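PDB 3HRT: metalloregulator ScaR from Streptococcus gordonii, which probably represses or activates transcription by binding DNA as a homodimer in response to transition metals such as manganese. Local coordinates for residues 76-81 with 110-115; 5-10 with 39-44. One frame throughout, in Å; residues are numbered along the deposited sequence.

Contact 1: 76-81 with 110-115; sequences RLIEVF and ERLDQL. With CD (cadmium ion), chain D; SO4 (sulfate ion), chain C.
Leu112 reaches from helix 106-116 onto helix 62-85 with both branches of its fork. Leu112 CD1 lies among three residues, closest to Ile78, whose CD1 is 3.8 Å away. The backbone O of Leu77 comes within 4.0 Å of Leu112 CD1, and CB of Phe81 completes the group. Leu112 CD2 meets Phe81, 4.1 Å from Phe81 CG and obliquely to the ring. Ile78 starts off facing away from 110-115, and its CD1 end bends back to join the cluster. The next residue of helix 106-116, Asp113, lies against Leu77 of the facing helix, with Asp113 OD1 3.6 Å from Leu77 CD2. This is plain van der Waals contact, and no hydrogen bond joins the two segments. Asp113 extends its carboxylate with CG anti to the backbone N (chi1 -166°), and OD2 makes a salt bridge with Arg73, which belongs to the same helix as Leu77.

Two residues of 76-81 face away from 110-115 toward bound ions. Glu79 OE1 binds the cadmium ion at 2.4 Å, with Cys122 SG as a second ligand; the same glutamate is a zinc ligand in this protein. Arg76 NH2 donates to O2 of a sulfate, probably a crystallisation ion, and also forms a salt bridge with Glu137, while NH1 bonds to Thr127 O.

The two helix segments run at 45° to each other, 10.1 Å apart at closest approach, within the metal-binding and dimerisation domain. Around them the second subunit closes in: Phe81 meets both Phe81 and Phe108 of that subunit, while Val109 and Phe108 of the same chain pack on Leu77 and Ile78.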
loop_
_atom_site.group_PDB
_atom_site.type_symbol
_atom_site.label_atom_id
_atom_site.label_comp_id
_atom_site.label_asym_id
_atom_site.label_seq_id
_atom_site.Cartn_x
_atom_site.Cartn_y
_atom_site.Cartn_z
ATOM N N ARG A 76 11.300 -4.726 3.980
ATOM C CA ARG A 76 11.207 -5.971 4.738
ATOM C C ARG A 76 9.893 -6.116 5.508
ATOM O O ARG A 76 9.336 -7.218 5.603
ATOM C CB ARG A 76 12.439 -6.127 5.642
ATOM C CG ARG A 76 13.714 -6.251 4.803
ATOM C CD ARG A 76 14.988 -6.616 5.586
ATOM N NE ARG A 76 16.069 -7.003 4.680
ATOM C CZ ARG A 76 17.320 -7.200 5.072
ATOM N NH1 ARG A 76 17.631 -7.030 6.346
ATOM N NH2 ARG A 76 18.252 -7.570 4.200
ATOM N N LEU A 77 9.399 -5.003 6.046
ATOM C CA LEU A 77 8.102 -4.984 6.701
ATOM C C LEU A 77 7.022 -5.263 5.665
ATOM O O LEU A 77 6.148 -6.097 5.885
ATOM C CB LEU A 77 7.867 -3.639 7.362
ATOM C CG LEU A 77 8.716 -3.335 8.588
ATOM C CD1 LEU A 77 8.390 -1.965 9.157
ATOM C CD2 LEU A 77 8.507 -4.407 9.636
ATOM N N ILE A 78 7.099 -4.586 4.524
ATOM C CA ILE A 78 6.148 -4.852 3.457
ATOM C C ILE A 78 6.108 -6.342 3.113
ATOM O O ILE A 78 5.029 -6.943 2.987
ATOM C CB ILE A 78 6.447 -4.052 2.177
ATOM C CG1 ILE A 78 6.243 -2.551 2.414
ATOM C CG2 ILE A 78 5.569 -4.529 1.032
ATOM C CD1 ILE A 78 4.944 -2.204 3.096
ATOM N N GLU A 79 7.276 -6.943 2.951
ATOM C CA GLU A 79 7.323 -8.342 2.584
ATOM C C GLU A 79 6.660 -9.190 3.625
ATOM O O GLU A 79 5.919 -10.114 3.288
ATOM C CB GLU A 79 8.761 -8.805 2.406
ATOM C CG GLU A 79 9.283 -8.608 0.996
ATOM C CD GLU A 79 10.742 -8.977 0.898
ATOM O OE1 GLU A 79 11.353 -9.077 1.984
ATOM O OE2 GLU A 79 11.272 -9.162 -0.230
ATOM N N VAL A 80 6.928 -8.895 4.894
ATOM C CA VAL A 80 6.363 -9.713 5.971
ATOM C C VAL A 80 4.840 -9.671 5.935
ATOM O O VAL A 80 4.167 -10.696 6.010
ATOM C CB VAL A 80 6.778 -9.235 7.356
ATOM C CG1 VAL A 80 5.913 -9.934 8.434
ATOM C CG2 VAL A 80 8.265 -9.427 7.574
ATOM N N PHE A 81 4.309 -8.464 5.819
ATOM C CA PHE A 81 2.869 -8.279 5.726
ATOM C C PHE A 81 2.261 -9.040 4.535
ATOM O O PHE A 81 1.344 -9.832 4.723
ATOM C CB PHE A 81 2.511 -6.770 5.715
ATOM C CG PHE A 81 1.085 -6.483 5.315
ATOM C CD1 PHE A 81 0.033 -6.794 6.166
ATOM C CD2 PHE A 81 0.797 -5.918 4.089
ATOM C CE1 PHE A 81 -1.264 -6.543 5.806
ATOM C CE2 PHE A 81 -0.505 -5.670 3.721
ATOM C CZ PHE A 81 -1.535 -5.988 4.579
ATOM N N GLU A 110 5.437 2.852 10.136
ATOM C CA GLU A 110 5.624 2.803 11.592
ATOM C C GLU A 110 4.431 2.135 12.257
ATOM O O GLU A 110 4.491 1.758 13.424
ATOM C CB GLU A 110 5.865 4.196 12.207
ATOM C CG GLU A 110 7.247 4.844 11.866
ATOM C CD GLU A 110 8.472 3.907 12.075
ATOM O OE1 GLU A 110 9.245 3.675 11.099
ATOM O OE2 GLU A 110 8.659 3.394 13.209
ATOM N N ARG A 111 3.345 1.995 11.506
ATOM C CA ARG A 111 2.119 1.454 12.058
ATOM C C ARG A 111 1.976 0.016 11.599
ATOM O O ARG A 111 1.470 -0.839 12.325
ATOM C CB ARG A 111 0.908 2.282 11.622
ATOM C CG ARG A 111 0.683 3.576 12.401
ATOM C CD ARG A 111 0.239 3.320 13.840
ATOM N NE ARG A 111 -0.670 4.358 14.318
ATOM C CZ ARG A 111 -0.890 4.663 15.600
ATOM N NH1 ARG A 111 -0.250 4.006 16.563
ATOM N NH2 ARG A 111 -1.751 5.638 15.916
ATOM N N LEU A 112 2.436 -0.248 10.382
ATOM C CA LEU A 112 2.543 -1.606 9.878
ATOM C C LEU A 112 3.369 -2.429 10.829
ATOM O O LEU A 112 3.100 -3.605 11.030
ATOM C CB LEU A 112 3.268 -1.595 8.561
ATOM C CG LEU A 112 2.632 -2.438 7.482
ATOM C CD1 LEU A 112 3.742 -3.039 6.624
ATOM C CD2 LEU A 112 1.713 -3.496 8.082
ATOM N N ASP A 113 4.386 -1.796 11.400
ATOM C CA ASP A 113 5.299 -2.451 12.318
ATOM C C ASP A 113 4.560 -2.863 13.563
ATOM O O ASP A 113 4.551 -4.030 13.906
ATOM C CB ASP A 113 6.448 -1.510 12.692
ATOM C CG ASP A 113 7.602 -2.230 13.380
ATOM O OD1 ASP A 113 7.893 -3.389 13.015
ATOM O OD2 ASP A 113 8.233 -1.624 14.268
ATOM N N GLN A 114 3.932 -1.906 14.237
ATOM C CA GLN A 114 3.141 -2.201 15.422
ATOM C C GLN A 114 2.158 -3.342 15.152
ATOM O O GLN A 114 1.953 -4.229 15.993
ATOM C CB GLN A 114 2.380 -0.959 15.869
ATOM C CG GLN A 114 1.995 -0.993 17.338
ATOM C CD GLN A 114 0.884 -0.017 17.680
ATOM O OE1 GLN A 114 0.187 0.471 16.795
ATOM N NE2 GLN A 114 0.704 0.256 18.971
ATOM N N LEU A 115 1.556 -3.319 13.968
ATOM C CA LEU A 115 0.577 -4.340 13.612
ATOM C C LEU A 115 1.245 -5.735 13.541
ATOM O O LEU A 115 0.699 -6.719 14.077
ATOM C CB LEU A 115 -0.198 -3.958 12.331
ATOM C CG LEU A 115 -1.015 -5.073 11.668
ATOM C CD1 LEU A 115 -2.072 -5.600 12.594
ATOM C CD2 LEU A 115 -1.618 -4.674 10.319
HETATM CD CD CD D . 13.460 -10.153 2.299
HETATM S S SO4 C . 19.579 -8.717 0.654
HETATM O O1 SO4 C . 20.830 -8.010 0.942
HETATM O O2 SO4 C . 18.505 -8.233 1.525
HETATM O O3 SO4 C . 19.213 -8.485 -0.744
HETATM O O4 SO4 C . 19.743 -10.146 0.903
#

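Contact 2: 5-10 with 39-44; sequences EDYLKC and EMMKKL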
loop_
_atom_site.group_PDB
_atom_site.type_symbol
_atom_site.label_atom_id
_atom_site.label_comp_id
_atom_site.label_asym_id
_atom_site.label_seq_id
_atom_site.Cartn_x
_atom_site.Cartn_y
_atom_site.Cartn_z
ATOM N N GLU A 5 18.046 6.283 -4.438
ATOM C CA GLU A 5 17.970 5.203 -3.465
ATOM C C GLU A 5 18.290 3.838 -4.092
ATOM O O GLU A 5 18.748 2.926 -3.409
ATOM C CB GLU A 5 16.597 5.200 -2.790
ATOM C CG GLU A 5 16.245 6.535 -2.141
ATOM C CD GLU A 5 14.755 6.687 -1.834
ATOM O OE1 GLU A 5 14.415 7.410 -0.862
ATOM O OE2 GLU A 5 13.928 6.087 -2.564
ATOM N N ASP A 6 18.062 3.699 -5.394
ATOM C CA ASP A 6 18.330 2.431 -6.065
ATOM C C ASP A 6 19.834 2.288 -6.249
ATOM O O ASP A 6 20.342 1.192 -6.488
ATOM C CB ASP A 6 17.614 2.341 -7.424
ATOM C CG ASP A 6 16.093 2.158 -7.300
ATOM O OD1 ASP A 6 15.418 2.186 -8.352
ATOM O OD2 ASP A 6 15.570 1.991 -6.172
ATOM N N TYR A 7 20.543 3.407 -6.137
ATOM C CA TYR A 7 21.998 3.399 -6.210
ATOM C C TYR A 7 22.606 3.112 -4.849
ATOM O O TYR A 7 23.456 2.248 -4.725
ATOM C CB TYR A 7 22.524 4.738 -6.697
ATOM C CG TYR A 7 22.382 4.984 -8.174
ATOM C CD1 TYR A 7 21.140 5.230 -8.743
ATOM C CD2 TYR A 7 23.498 5.008 -8.997
ATOM C CE1 TYR A 7 21.010 5.471 -10.105
ATOM C CE2 TYR A 7 23.383 5.252 -10.356
ATOM C CZ TYR A 7 22.136 5.486 -10.910
ATOM O OH TYR A 7 22.026 5.723 -12.269
ATOM N N LEU A 8 22.190 3.851 -3.830
ATOM C CA LEU A 8 22.745 3.663 -2.498
ATOM C C LEU A 8 22.600 2.233 -2.059
ATOM O O LEU A 8 23.510 1.669 -1.457
ATOM C CB LEU A 8 22.065 4.556 -1.478
ATOM C CG LEU A 8 22.913 5.752 -1.081
ATOM C CD1 LEU A 8 22.408 6.267 0.245
ATOM C CD2 LEU A 8 24.391 5.366 -0.983
ATOM N N LYS A 9 21.453 1.642 -2.355
ATOM C CA LYS A 9 21.228 0.252 -2.001
ATOM C C LYS A 9 22.265 -0.610 -2.734
ATOM O O LYS A 9 22.923 -1.472 -2.144
ATOM C CB LYS A 9 19.792 -0.148 -2.355
ATOM C CG LYS A 9 19.120 -1.043 -1.327
ATOM C CD LYS A 9 19.241 -2.507 -1.697
ATOM C CE LYS A 9 18.442 -2.819 -2.954
ATOM N NZ LYS A 9 18.162 -4.283 -3.136
ATOM N N CYS A 10 22.416 -0.357 -4.025
ATOM C CA CYS A 10 23.435 -1.023 -4.809
ATOM C C CYS A 10 24.804 -0.820 -4.154
ATOM O O CYS A 10 25.379 -1.773 -3.625
ATOM C CB CYS A 10 23.420 -0.474 -6.228
ATOM S SG CYS A 10 24.787 -0.996 -7.220
ATOM N N GLU A 39 26.751 11.626 -13.157
ATOM C CA GLU A 39 25.705 12.520 -12.676
ATOM C C GLU A 39 25.290 12.212 -11.237
ATOM O O GLU A 39 25.438 13.046 -10.341
ATOM C CB GLU A 39 24.477 12.423 -13.587
ATOM C CG GLU A 39 24.520 13.308 -14.826
ATOM C CD GLU A 39 24.049 14.724 -14.543
ATOM O OE1 GLU A 39 24.673 15.401 -13.697
ATOM O OE2 GLU A 39 23.057 15.159 -15.170
ATOM N N MET A 40 24.759 11.010 -11.032
ATOM C CA MET A 40 24.243 10.600 -9.730
ATOM C C MET A 40 25.270 10.787 -8.619
ATOM O O MET A 40 25.020 11.488 -7.645
ATOM C CB MET A 40 23.798 9.143 -9.774
ATOM C CG MET A 40 23.030 8.697 -8.546
ATOM S SD MET A 40 21.302 9.227 -8.569
ATOM C CE MET A 40 21.386 10.734 -7.621
ATOM N N MET A 41 26.424 10.152 -8.760
ATOM C CA MET A 41 27.466 10.332 -7.771
ATOM C C MET A 41 27.577 11.811 -7.378
ATOM O O MET A 41 27.530 12.138 -6.193
ATOM C CB MET A 41 28.802 9.777 -8.273
ATOM C CG MET A 41 28.801 8.268 -8.600
ATOM S SD MET A 41 28.157 7.133 -7.337
ATOM C CE MET A 41 26.465 7.017 -7.891
ATOM N N LYS A 42 27.688 12.704 -8.359
ATOM C CA LYS A 42 27.720 14.147 -8.080
ATOM C C LYS A 42 26.611 14.578 -7.135
ATOM O O LYS A 42 26.809 15.439 -6.284
ATOM C CB LYS A 42 27.651 14.968 -9.373
ATOM C CG LYS A 42 28.930 14.878 -10.204
ATOM C CD LYS A 42 29.227 16.165 -10.959
ATOM C CE LYS A 42 30.711 16.256 -11.305
ATOM N NZ LYS A 42 31.113 17.633 -11.724
ATOM N N LYS A 43 25.449 13.957 -7.291
ATOM C CA LYS A 43 24.285 14.236 -6.457
ATOM C C LYS A 43 24.401 13.527 -5.103
ATOM O O LYS A 43 24.014 14.070 -4.065
ATOM C CB LYS A 43 23.009 13.810 -7.196
ATOM C CG LYS A 43 21.684 14.247 -6.553
ATOM C CD LYS A 43 20.475 13.945 -7.457
ATOM C CE LYS A 43 19.176 13.925 -6.673
ATOM N NZ LYS A 43 18.030 13.494 -7.524
ATOM N N LEU A 44 24.937 12.313 -5.112
ATOM C CA LEU A 44 25.170 11.595 -3.864
ATOM C C LEU A 44 26.213 12.319 -3.000
ATOM O O LEU A 44 26.056 12.431 -1.785
ATOM C CB LEU A 44 25.528 10.129 -4.128
ATOM C CG LEU A 44 24.352 9.132 -4.060
ATOM C CD1 LEU A 44 23.203 9.545 -4.922
ATOM C CD2 LEU A 44 24.774 7.715 -4.432
#
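The bent side chain of Met40 lies over one face of the Tyr7 ring, and this is the chief fit of shape between helices 4-13 and 34-46. Its CG sits 3.7 Å from the ring centroid and only 9° off the normal, a CH-pi contact almost directly above the centre. SD of Met40 follows at 4.2 Å from the centroid of the Tyr7 ring, also over the face, which makes the pair a Met-aromatic contact as well. The shape comes from the torsions: CG is anti to the backbone N (chi1 -170°), carrying the chain out toward the ring, and a bend at the next bond then turns the sulfur across the face, while the methyl end turns back from helix 4-13.

Met41, the next residue, adds to the hollow that receives the tyrosine. It sets out less directly toward helix 4-13, but two bends bring its methyl CE to 3.7 Å from CD2 of Tyr7, approaching obliquely. At the base of the ring, CD2 of Leu44 lies 4.4 Å from CB of Tyr7. The same Leu44 CD2 also meets CD2 of Leu8 at 4.2 Å, where the two leucines lie alongside, pointing opposite ways. Leu44 CD2 thus fills the notch between two successive residues of 5-10.

With segment axes at 85° and 11.0 Å apart, the helices pack nearly at right angles; the contact is made by side chains, within the N-terminal helix-turn-helix DNA-binding domain. Ile26 of helix 23-29 also touches Tyr7 and Met41. Leu8 packs on Leu67 and Val68 of helix 62-85 too, tying this core to the long helix that leads into the next domain.

Both contacts are buried helix pairs without a hydrogen bond between their segments, yet they serve different domains. Contact 2 is part of the interior of the DNA-binding domain, apolar and aromatic throughout, away from the metal ligands and untouched by the other subunit. Contact 1 buries somewhat more surface and lies beside the dimer interface, flanked by charge: a salt-bridged carboxylate on one side and a metal ligand on the far side of its first helix. Their centres lie 26 Å apart and they do not touch, but helix 62-85 supplies a segment to contact 1 and, nearer its start, packs against Leu8 of contact 2, physically linking the two domains.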